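Local coordinates for protein probable ribose-5-phosphate isomerase B (Mycoplasma genitalium, PDB 6MU0) that probably catalyses the interconversion of ribulose 5-phosphate and ribose 5-phosphate in the non-oxidative stage of the pentose phosphate pathway, at residues N12-S17 with A61-K66; G82-A87 with V93-V98. One frame throughout, in Å; residues are numbered along the deposited sequence.

Interaction 1: residues N12-S17 with A61-K66; sequences NIFIAS and ADKVKK
Phe14, on strand 12-16, lays one face of its ring beneath the side chain of Lys63, on helix 53-66. Lys63 CB marks the spot: it stands 3.6 Å from the centroid of the Phe14 ring and only 3° off the ring normal. This is a CH-pi contact with the methylene over the middle of the face rather than over one bond. The even spacing agrees: Lys63 CB is 3.8 Å from Phe14 CE2, and the other five ring carbons lie at nearly the same range. The lysine chain then bends at chi2 (-70°) and crosses the phenylalanine side chain at about a right angle. Lys63 CG comes to 3.8 Å from Phe14 CE1, and Lys63 CD to 3.9 Å from the same CE1. Beyond that point the chain leaves the ring, and Lys63 NZ ends 5.1 Å from Phe14 CE1. Val64 adds a smaller, oblique contact, its CG2 lying 4.4 Å from Phe14 CD2. Phe14 reaches the helix because its CG lies anti to the carbonyl carbon (chi1 -60°) on a CB that already points toward it. The two backbones stay well apart, with Phe14 CA 7.4 Å from Lys63 CA. Meanwhile the Phe14 backbone bonds to Leu72 and Ile74 of strand 72-75, and its side chain also touches Val40 of strand 38-41. Helix 53-66 connects those two strands, which flank 12-16, so the contact packs the helix of a beta-alpha-beta crossover on the strand that the crossover skips. Chemically, the contact across these segments is wholly apolar: the aliphatic part of a partly exposed lysine covers a buried aromatic face, while the ammonium end leads away from the ring, consistent with hydrophobic packing rather than a cation-pi interaction.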
loop_
_atom_site.group_PDB
_atom_site.type_symbol
_atom_site.label_atom_id
_atom_site.label_comp_id
_atom_site.label_asym_id
_atom_site.label_seq_id
_atom_site.Cartn_x
_atom_site.Cartn_y
_atom_site.Cartn_z
ATOM N N ASN A 12 7.678 -9.763 1.308
ATOM C CA ASN A 12 6.487 -9.967 0.502
ATOM C C ASN A 12 5.748 -8.649 0.317
ATOM O O ASN A 12 5.724 -7.801 1.214
ATOM C CB ASN A 12 5.552 -10.971 1.177
ATOM C CG ASN A 12 6.049 -12.396 1.065
ATOM O OD1 ASN A 12 6.327 -12.869 -0.029
ATOM N ND2 ASN A 12 6.156 -13.087 2.195
ATOM N N ILE A 13 5.143 -8.502 -0.860
ATOM C CA ILE A 13 4.211 -7.418 -1.161
ATOM C C ILE A 13 2.823 -8.030 -1.276
ATOM O O ILE A 13 2.592 -8.899 -2.125
ATOM C CB ILE A 13 4.575 -6.698 -2.468
ATOM C CG1 ILE A 13 6.000 -6.140 -2.400
ATOM C CG2 ILE A 13 3.563 -5.583 -2.767
ATOM C CD1 ILE A 13 6.479 -5.520 -3.704
ATOM N N PHE A 14 1.903 -7.581 -0.430
ATOM C CA PHE A 14 0.523 -8.052 -0.438
ATOM C C PHE A 14 -0.335 -7.008 -1.137
ATOM O O PHE A 14 -0.254 -5.821 -0.810
ATOM C CB PHE A 14 0.032 -8.256 0.996
ATOM C CG PHE A 14 0.847 -9.260 1.766
ATOM C CD1 PHE A 14 0.548 -10.618 1.691
ATOM C CD2 PHE A 14 1.940 -8.863 2.529
ATOM C CE1 PHE A 14 1.299 -11.557 2.383
ATOM C CE2 PHE A 14 2.691 -9.808 3.224
ATOM C CZ PHE A 14 2.370 -11.147 3.142
ATOM N N ILE A 15 -1.159 -7.442 -2.087
ATOM C CA ILE A 15 -1.970 -6.526 -2.880
ATOM C C ILE A 15 -3.425 -6.972 -2.859
ATOM O O ILE A 15 -3.729 -8.167 -2.940
ATOM C CB ILE A 15 -1.428 -6.376 -4.322
ATOM C CG1 ILE A 15 -2.192 -5.289 -5.085
ATOM C CG2 ILE A 15 -1.431 -7.693 -5.077
ATOM C CD1 ILE A 15 -1.501 -4.837 -6.363
ATOM N N ALA A 16 -4.326 -6.001 -2.751
ATOM C CA ALA A 16 -5.754 -6.262 -2.824
ATOM C C ALA A 16 -6.466 -5.005 -3.305
ATOM O O ALA A 16 -5.886 -3.918 -3.370
ATOM C CB ALA A 16 -6.325 -6.745 -1.491
ATOM N N SER A 17 -7.750 -5.156 -3.612
ATOM C CA SER A 17 -8.565 -4.033 -4.049
ATOM C C SER A 17 -9.997 -4.289 -3.615
ATOM O O SER A 17 -10.303 -5.310 -2.999
ATOM C CB SER A 17 -8.495 -3.872 -5.571
ATOM O OG SER A 17 -9.156 -4.932 -6.245
ATOM N N ALA A 61 -3.477 -5.333 5.350
ATOM C CA ALA A 61 -2.861 -4.655 6.481
ATOM C C ALA A 61 -2.530 -5.628 7.607
ATOM O O ALA A 61 -1.492 -5.487 8.267
ATOM C CB ALA A 61 -3.766 -3.532 6.971
ATOM N N ASP A 62 -3.390 -6.622 7.845
ATOM C CA ASP A 62 -3.081 -7.612 8.871
ATOM C C ASP A 62 -1.841 -8.424 8.517
ATOM O O ASP A 62 -1.107 -8.841 9.416
ATOM C CB ASP A 62 -4.285 -8.522 9.129
ATOM C CG ASP A 62 -5.341 -7.874 10.017
ATOM O OD1 ASP A 62 -5.007 -6.961 10.804
ATOM O OD2 ASP A 62 -6.513 -8.299 9.938
ATOM N N LYS A 63 -1.582 -8.658 7.223
ATOM C CA LYS A 63 -0.336 -9.320 6.837
ATOM C C LYS A 63 0.861 -8.412 7.083
ATOM O O LYS A 63 1.877 -8.843 7.645
ATOM C CB LYS A 63 -0.384 -9.755 5.370
ATOM C CG LYS A 63 -1.277 -10.940 5.090
ATOM C CD LYS A 63 -0.703 -12.217 5.674
ATOM C CE LYS A 63 -1.519 -13.421 5.240
ATOM N NZ LYS A 63 -0.964 -14.684 5.795
ATOM N N VAL A 64 0.771 -7.149 6.652
ATOM C CA VAL A 64 1.879 -6.220 6.853
ATOM C C VAL A 64 2.198 -6.078 8.335
ATOM O O VAL A 64 3.367 -6.028 8.728
ATOM C CB VAL A 64 1.581 -4.874 6.165
ATOM C CG1 VAL A 64 2.638 -3.834 6.513
ATOM C CG2 VAL A 64 1.503 -5.078 4.664
ATOM N N LYS A 65 1.160 -6.061 9.183
ATOM C CA LYS A 65 1.336 -5.955 10.631
ATOM C C LYS A 65 2.280 -7.017 11.190
ATOM O O LYS A 65 2.982 -6.759 12.173
ATOM C CB LYS A 65 -0.035 -6.054 11.309
ATOM C CG LYS A 65 -0.039 -6.268 12.818
ATOM C CD LYS A 65 -1.476 -6.313 13.328
ATOM C CE LYS A 65 -1.562 -6.578 14.819
ATOM N NZ LYS A 65 -2.982 -6.585 15.272
ATOM N N LYS A 66 2.306 -8.215 10.592
ATOM C CA LYS A 66 3.156 -9.305 11.070
ATOM C C LYS A 66 4.631 -9.094 10.745
ATOM O O LYS A 66 5.496 -9.699 11.389
ATOM C CB LYS A 66 2.688 -10.620 10.444
ATOM C CG LYS A 66 1.260 -11.007 10.799
ATOM C CD LYS A 66 0.709 -12.060 9.848
ATOM C CE LYS A 66 1.549 -13.326 9.852
ATOM N NZ LYS A 66 1.018 -14.332 8.890
#

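Interaction 2: residues G82-A87 with V93-V98; sequences GVCMAA and VLAALV. With 5RP (ribulose-5-phosphate), chain B.
Cys84 and Ala87, one helical turn apart, supply the bumps with which helix 81-88 meets strand 95-97, outermost in the sheet of this chain. The short axes pass 7.9 Å apart and run nearly antiparallel, at 163°. That is close packing for a helix on a strand, and the small residues account for it: Ala87 CB meets Ala95 CB at 3.8 Å, methyl against methyl. Ala95 CB projects toward the helix between the two bumps, also approaching the Cys84 backbone, where the CA atoms of Cys84 and Ala95 are nearest in register. On one side of this methyl, Cys84 sends its sulfur toward the strand, with SG anti to the backbone N (chi1 -179°). There Cys84 SG rests 3.5 Å from Ala95 O and 4.2 Å from Leu97 CB, seated over the backbone between Ala95, whose CB faces the helix, and Leu97, whose CB points past it. On the other side, Val93 closes the contact beyond Ala87: its CG1 lies 4.1 Å from Ala87 CB and presses to 3.2 Å from Ala87 O, a short van der Waals contact of methyl with carbonyl oxygen. Asn88 adds a polar tie just past the segment, its OD1 accepting from Ala95 N. At the opposite end of the helix, Gly82 N donates to O1 of ribulose-5-phosphate over 3.1 Å, while Gly78 N and Thr79 N also bond the sugar phosphate. Helix 81-88 leads from strand 72-75 to the parallel strand 95-97, skipping strand 115-117: a beta-alpha-beta crossover of a Rossmann-like sheet, with the ligand at the helix N terminus.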
loop_
_atom_site.group_PDB
_atom_site.type_symbol
_atom_site.label_atom_id
_atom_site.label_comp_id
_atom_site.label_asym_id
_atom_site.label_seq_id
_atom_site.Cartn_x
_atom_site.Cartn_y
_atom_site.Cartn_z
ATOM N N GLY A 82 -10.752 5.034 1.308
ATOM C CA GLY A 82 -11.308 4.059 2.232
ATOM C C GLY A 82 -10.292 3.036 2.698
ATOM O O GLY A 82 -10.181 2.750 3.897
ATOM N N VAL A 83 -9.533 2.471 1.755
ATOM C CA VAL A 83 -8.504 1.506 2.133
ATOM C C VAL A 83 -7.430 2.156 2.987
ATOM O O VAL A 83 -6.838 1.498 3.848
ATOM C CB VAL A 83 -7.896 0.803 0.900
ATOM C CG1 VAL A 83 -8.930 -0.053 0.186
ATOM C CG2 VAL A 83 -7.229 1.805 -0.052
ATOM N N CYS A 84 -7.161 3.449 2.774
ATOM C CA CYS A 84 -6.176 4.156 3.589
ATOM C C CYS A 84 -6.667 4.322 5.025
ATOM O O CYS A 84 -5.912 4.082 5.976
ATOM C CB CYS A 84 -5.854 5.503 2.939
ATOM S SG CYS A 84 -4.642 6.497 3.780
ATOM N N MET A 85 -7.930 4.736 5.201
ATOM C CA MET A 85 -8.506 4.831 6.545
ATOM C C MET A 85 -8.436 3.491 7.254
ATOM O O MET A 85 -8.011 3.397 8.414
ATOM C CB MET A 85 -9.981 5.225 6.458
ATOM C CG MET A 85 -10.286 6.623 5.985
ATOM S SD MET A 85 -12.073 6.786 5.796
ATOM C CE MET A 85 -12.226 8.552 5.528
ATOM N N ALA A 86 -8.882 2.441 6.569
ATOM C CA ALA A 86 -8.940 1.116 7.170
ATOM C C ALA A 86 -7.548 0.589 7.494
ATOM O O ALA A 86 -7.293 0.133 8.615
ATOM C CB ALA A 86 -9.676 0.162 6.230
ATOM N N ALA A 87 -6.624 0.655 6.531
ATOM C CA ALA A 87 -5.291 0.109 6.766
ATOM C C ALA A 87 -4.603 0.805 7.932
ATOM O O ALA A 87 -3.900 0.162 8.717
ATOM C CB ALA A 87 -4.448 0.199 5.498
ATOM N N VAL A 93 0.924 -0.386 10.917
ATOM C CA VAL A 93 0.746 -0.018 9.521
ATOM C C VAL A 93 0.815 1.494 9.376
ATOM O O VAL A 93 0.266 2.246 10.189
ATOM C CB VAL A 93 -0.573 -0.594 8.974
ATOM C CG1 VAL A 93 -0.889 -0.020 7.596
ATOM C CG2 VAL A 93 -0.474 -2.107 8.916
ATOM N N LEU A 94 1.509 1.941 8.335
ATOM C CA LEU A 94 1.583 3.348 7.952
ATOM C C LEU A 94 1.170 3.388 6.484
ATOM O O LEU A 94 1.941 2.997 5.604
ATOM C CB LEU A 94 2.999 3.874 8.167
ATOM C CG LEU A 94 3.470 3.893 9.625
ATOM C CD1 LEU A 94 4.964 4.188 9.653
ATOM C CD2 LEU A 94 2.688 4.908 10.456
ATOM N N ALA A 95 -0.060 3.822 6.218
ATOM C CA ALA A 95 -0.639 3.740 4.884
ATOM C C ALA A 95 -0.731 5.127 4.257
ATOM O O ALA A 95 -1.304 6.050 4.853
ATOM C CB ALA A 95 -2.020 3.085 4.928
ATOM N N ALA A 96 -0.164 5.263 3.058
ATOM C CA ALA A 96 -0.066 6.532 2.353
ATOM C C ALA A 96 -0.898 6.490 1.083
ATOM O O ALA A 96 -0.721 5.597 0.248
ATOM C CB ALA A 96 1.383 6.795 1.953
ATOM N N LEU A 97 -1.765 7.483 0.919
ATOM C CA LEU A 97 -2.554 7.636 -0.295
ATOM C C LEU A 97 -1.772 8.505 -1.274
ATOM O O LEU A 97 -1.453 9.661 -0.975
ATOM C CB LEU A 97 -3.918 8.248 0.023
ATOM C CG LEU A 97 -4.811 8.592 -1.174
ATOM C CD1 LEU A 97 -4.918 7.441 -2.165
ATOM C CD2 LEU A 97 -6.200 9.017 -0.707
ATOM N N VAL A 98 -1.450 7.940 -2.435
ATOM C CA VAL A 98 -0.673 8.633 -3.455
ATOM C C VAL A 98 -1.457 8.583 -4.757
ATOM O O VAL A 98 -1.780 7.493 -5.248
ATOM C CB VAL A 98 0.718 8.004 -3.648
ATOM C CG1 VAL A 98 1.477 8.732 -4.738
ATOM C CG2 VAL A 98 1.510 7.995 -2.349
HETATM C C2 5RP B . -13.737 4.129 -1.096
HETATM C C3 5RP B . -13.967 3.966 -2.585
HETATM C C5 5RP B . -14.769 2.739 -3.045
HETATM O O13 5RP B . -14.088 2.056 -4.080
HETATM C C6 5RP B . -16.095 3.319 -3.541
HETATM O O14 5RP B . -16.722 3.999 -2.455
HETATM C C7 5RP B . -17.018 2.257 -4.098
HETATM O O8 5RP B . -18.112 2.925 -4.751
HETATM P P9 5RP B . -19.292 2.054 -5.400
HETATM O O12 5RP B . -20.238 3.063 -5.984
HETATM O O11 5RP B . -18.652 1.152 -6.450
HETATM O O10 5RP B . -19.911 1.219 -4.295
HETATM O O4 5RP B . -13.590 4.781 -3.401
HETATM O O1 5RP B . -12.989 5.310 -0.830
#

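How the interactions relate
From the N terminus, the chain runs through strand 12-16, helix 22-34 and strand 38-41 before helix 53-66 comes back over the first strand; there interaction 1 closes a loop of 43 residues. It then enters the sheet again at 72-75 and forms helix 81-88. A short connection, with five residues between the two segments, leads to strand 95-97, closing interaction 2. The loops are in series, neither nesting nor crossing. Together they tie two neighbouring helices to an inner strand and to one outermost within this chain, both of one parallel sheet. The contacts also meet directly: Ala61 O lies 3.6 Å from Val93 CG2, and Ala61 CB 4.0 Å from Ala87 CA, which makes the packing continuous.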